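Local coordinates for intracellular protein transport protein USO1 (Saccharomyces cerevisiae S288c, PDB 6LSU), which is required for protein transport from the endoplasmic reticulum to the Golgi complex, as a homodimeric vesicle tether with globular heads and a coiled-coil tail, at residues 406-414 against 495-503. Sequence-based numbering, arbitrary orientation.
Sequences SILINWMLY and FKANLFEVL
Ser406 sets its CB at the edge of the Phe495 ring, near its plane, while its carbonyl oxygen faces the methyl of Ala497. A turn on, Ile409 lays CG2, anti to the backbone N, against Ala497 CB at 4.0 Å; Gln449 of helix 439-459 donates to the oxygen of Ala497. Asn410 makes the polar link: its ND2 donates to Lys496 O at 2.7 Å, nearly straight at 172°, with the acceptor in the plane of the amide. This same ND2 lies over one face of Phe495, offset toward the rim. Met412 CE reaches Leu499 CD2 at 4.2 Å, and Leu413, crossing Leu499 at about a right angle, also meets Val502. Leu413 CB and Lys496 CD lie over opposite faces of the Tyr414 ring, each offset toward the rim, and its hydroxyl rests against Val502 CG2. Bends at chi3 and chi4 accompany the return of the Lys496 chain to Glu501, where NZ and OE2 form a 3.3 Å salt bridge. Asn498 N-caps helix 499-504, OD1 accepting from Glu501 N at 3.1 Å and ND2 donating to Gln449 O. Loop 495-498 and the capped helix after it in ARM 8 thus pack on an ARM 7 helix, inter-repeat packing characteristic of an armadillo-type alpha-solenoid.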
loop_
_atom_site.group_PDB
_atom_site.type_symbol
_atom_site.label_atom_id
_atom_site.label_comp_id
_atom_site.label_asym_id
_atom_site.label_seq_id
_atom_site.Cartn_x
_atom_site.Cartn_y
_atom_site.Cartn_z
ATOM N N SER A 406 19.195 -4.961 12.847
ATOM C CA SER A 406 18.886 -5.519 14.192
ATOM C C SER A 406 17.447 -5.168 14.626
ATOM O O SER A 406 16.689 -6.119 14.949
ATOM C CB SER A 406 19.930 -5.042 15.199
ATOM O OG SER A 406 21.177 -5.649 14.882
ATOM N N ILE A 407 17.029 -3.897 14.587
ATOM C CA ILE A 407 15.634 -3.502 14.977
ATOM C C ILE A 407 14.613 -4.256 14.119
ATOM O O ILE A 407 13.616 -4.628 14.595
ATOM C CB ILE A 407 15.396 -1.996 14.889
ATOM C CG1 ILE A 407 16.447 -1.221 15.677
ATOM C CG2 ILE A 407 13.986 -1.638 15.386
ATOM C CD1 ILE A 407 16.147 0.213 15.726
ATOM N N LEU A 408 14.852 -4.417 12.836
ATOM C CA LEU A 408 13.892 -5.105 11.963
ATOM C C LEU A 408 13.692 -6.531 12.490
ATOM O O LEU A 408 12.577 -6.945 12.666
ATOM C CB LEU A 408 14.402 -5.091 10.519
ATOM C CG LEU A 408 14.327 -3.727 9.849
ATOM C CD1 LEU A 408 14.861 -3.819 8.434
ATOM C CD2 LEU A 408 12.906 -3.182 9.780
ATOM N N ILE A 409 14.786 -7.227 12.720
ATOM C CA ILE A 409 14.785 -8.656 13.125
ATOM C C ILE A 409 14.127 -8.755 14.485
ATOM O O ILE A 409 13.299 -9.618 14.688
ATOM C CB ILE A 409 16.210 -9.205 13.118
ATOM C CG1 ILE A 409 16.712 -9.270 11.666
ATOM C CG2 ILE A 409 16.209 -10.570 13.784
ATOM C CD1 ILE A 409 18.172 -9.665 11.514
ATOM N N ASN A 410 14.418 -7.789 15.336
ATOM C CA ASN A 410 13.842 -7.790 16.678
ATOM C C ASN A 410 12.334 -7.585 16.556
ATOM O O ASN A 410 11.577 -8.284 17.240
ATOM C CB ASN A 410 14.539 -6.715 17.492
ATOM C CG ASN A 410 13.873 -6.626 18.828
ATOM O OD1 ASN A 410 12.918 -5.873 18.978
ATOM N ND2 ASN A 410 14.316 -7.503 19.699
ATOM N N TRP A 411 11.901 -6.630 15.760
ATOM C CA TRP A 411 10.469 -6.262 15.678
ATOM C C TRP A 411 9.730 -7.414 15.040
ATOM O O TRP A 411 8.700 -7.845 15.626
ATOM C CB TRP A 411 10.250 -4.977 14.884
ATOM C CG TRP A 411 10.433 -3.764 15.725
ATOM C CD1 TRP A 411 11.117 -3.667 16.890
ATOM C CD2 TRP A 411 9.952 -2.450 15.431
ATOM N NE1 TRP A 411 11.095 -2.377 17.350
ATOM C CE2 TRP A 411 10.353 -1.622 16.490
ATOM C CE3 TRP A 411 9.193 -1.913 14.398
ATOM C CZ2 TRP A 411 10.068 -0.272 16.516
ATOM C CZ3 TRP A 411 8.884 -0.580 14.441
ATOM C CH2 TRP A 411 9.318 0.229 15.485
ATOM N N MET A 412 10.302 -7.914 13.940
ATOM C CA MET A 412 9.749 -9.067 13.205
ATOM C C MET A 412 9.459 -10.216 14.193
ATOM O O MET A 412 8.336 -10.819 14.075
ATOM C CB MET A 412 10.705 -9.546 12.104
ATOM C CG MET A 412 9.988 -10.442 11.162
ATOM S SD MET A 412 11.032 -11.078 9.869
ATOM C CE MET A 412 12.409 -11.598 10.866
ATOM N N LEU A 413 10.427 -10.550 15.065
ATOM C CA LEU A 413 10.434 -11.819 15.864
ATOM C C LEU A 413 9.671 -11.629 17.173
ATOM O O LEU A 413 8.771 -12.455 17.413
ATOM C CB LEU A 413 11.868 -12.242 16.216
ATOM C CG LEU A 413 12.736 -12.668 15.047
ATOM C CD1 LEU A 413 14.113 -13.064 15.507
ATOM C CD2 LEU A 413 12.088 -13.806 14.295
ATOM N N TYR A 414 10.031 -10.599 17.967
ATOM C CA TYR A 414 9.618 -10.464 19.380
ATOM C C TYR A 414 8.657 -9.295 19.623
ATOM O O TYR A 414 8.426 -8.976 20.830
ATOM C CB TYR A 414 10.835 -10.297 20.303
ATOM C CG TYR A 414 11.899 -11.342 20.125
ATOM C CD1 TYR A 414 11.767 -12.629 20.631
ATOM C CD2 TYR A 414 13.054 -11.030 19.410
ATOM C CE1 TYR A 414 12.748 -13.594 20.405
ATOM C CE2 TYR A 414 14.039 -11.980 19.186
ATOM C CZ TYR A 414 13.879 -13.271 19.672
ATOM O OH TYR A 414 14.845 -14.198 19.406
ATOM N N PHE A 495 19.648 -6.356 23.169
ATOM C CA PHE A 495 18.362 -7.071 22.949
ATOM C C PHE A 495 18.509 -8.134 21.841
ATOM O O PHE A 495 19.498 -8.128 21.081
ATOM C CB PHE A 495 17.258 -6.067 22.617
ATOM C CG PHE A 495 17.370 -5.363 21.285
ATOM C CD1 PHE A 495 18.021 -5.939 20.206
ATOM C CD2 PHE A 495 16.757 -4.141 21.089
ATOM C CE1 PHE A 495 18.093 -5.297 18.985
ATOM C CE2 PHE A 495 16.825 -3.500 19.865
ATOM C CZ PHE A 495 17.495 -4.080 18.815
ATOM N N LYS A 496 17.502 -8.986 21.689
ATOM C CA LYS A 496 17.551 -10.196 20.840
ATOM C C LYS A 496 17.327 -9.844 19.356
ATOM O O LYS A 496 16.310 -9.236 19.030
ATOM C CB LYS A 496 16.486 -11.183 21.320
ATOM C CG LYS A 496 16.897 -12.045 22.504
ATOM C CD LYS A 496 15.723 -12.610 23.294
ATOM C CE LYS A 496 15.688 -14.127 23.337
ATOM N NZ LYS A 496 17.027 -14.728 23.571
ATOM N N ALA A 497 18.216 -10.272 18.458
ATOM C CA ALA A 497 18.004 -10.139 16.991
ATOM C C ALA A 497 18.606 -11.331 16.229
ATOM O O ALA A 497 19.086 -11.086 15.103
ATOM C CB ALA A 497 18.584 -8.835 16.494
ATOM N N ASN A 498 18.555 -12.551 16.788
ATOM C CA ASN A 498 19.228 -13.737 16.201
ATOM C C ASN A 498 18.207 -14.789 15.776
ATOM O O ASN A 498 17.384 -15.205 16.574
ATOM C CB ASN A 498 20.310 -14.326 17.116
ATOM C CG ASN A 498 21.223 -15.249 16.331
ATOM O OD1 ASN A 498 20.810 -16.313 15.869
ATOM N ND2 ASN A 498 22.441 -14.806 16.057
ATOM N N LEU A 499 18.273 -15.158 14.509
ATOM C CA LEU A 499 17.279 -16.027 13.844
ATOM C C LEU A 499 17.587 -17.466 14.239
ATOM O O LEU A 499 16.648 -18.262 14.256
ATOM C CB LEU A 499 17.362 -15.847 12.322
ATOM C CG LEU A 499 16.886 -14.507 11.776
ATOM C CD1 LEU A 499 17.373 -14.270 10.345
ATOM C CD2 LEU A 499 15.387 -14.415 11.828
ATOM N N PHE A 500 18.870 -17.775 14.462
ATOM C CA PHE A 500 19.356 -19.119 14.859
ATOM C C PHE A 500 18.890 -19.417 16.284
ATOM O O PHE A 500 18.450 -20.535 16.579
ATOM C CB PHE A 500 20.857 -19.190 14.704
ATOM C CG PHE A 500 21.285 -19.345 13.274
ATOM C CD1 PHE A 500 20.997 -20.505 12.579
ATOM C CD2 PHE A 500 21.992 -18.349 12.633
ATOM C CE1 PHE A 500 21.418 -20.656 11.266
ATOM C CE2 PHE A 500 22.359 -18.491 11.309
ATOM C CZ PHE A 500 22.099 -19.649 10.634
ATOM N N GLU A 501 18.925 -18.395 17.131
ATOM C CA GLU A 501 18.359 -18.490 18.479
ATOM C C GLU A 501 16.940 -19.050 18.358
ATOM O O GLU A 501 16.647 -19.973 19.080
ATOM C CB GLU A 501 18.395 -17.130 19.167
ATOM C CG GLU A 501 18.723 -17.225 20.645
ATOM C CD GLU A 501 19.181 -15.916 21.272
ATOM O OE1 GLU A 501 19.941 -15.977 22.270
ATOM O OE2 GLU A 501 18.787 -14.839 20.763
ATOM N N VAL A 502 16.095 -18.522 17.467
ATOM C CA VAL A 502 14.681 -18.973 17.367
ATOM C C VAL A 502 14.653 -20.355 16.701
ATOM O O VAL A 502 14.063 -21.314 17.230
ATOM C CB VAL A 502 13.825 -17.958 16.602
ATOM C CG1 VAL A 502 12.464 -18.534 16.229
ATOM C CG2 VAL A 502 13.678 -16.672 17.399
ATOM N N LEU A 503 15.317 -20.479 15.577
ATOM C CA LEU A 503 15.200 -21.707 14.743
ATOM C C LEU A 503 15.714 -22.964 15.487
ATOM O O LEU A 503 15.213 -24.070 15.163
ATOM C CB LEU A 503 16.007 -21.508 13.474
ATOM C CG LEU A 503 15.935 -22.672 12.510
ATOM C CD1 LEU A 503 14.597 -22.678 11.851
ATOM C CD2 LEU A 503 17.019 -22.636 11.453
#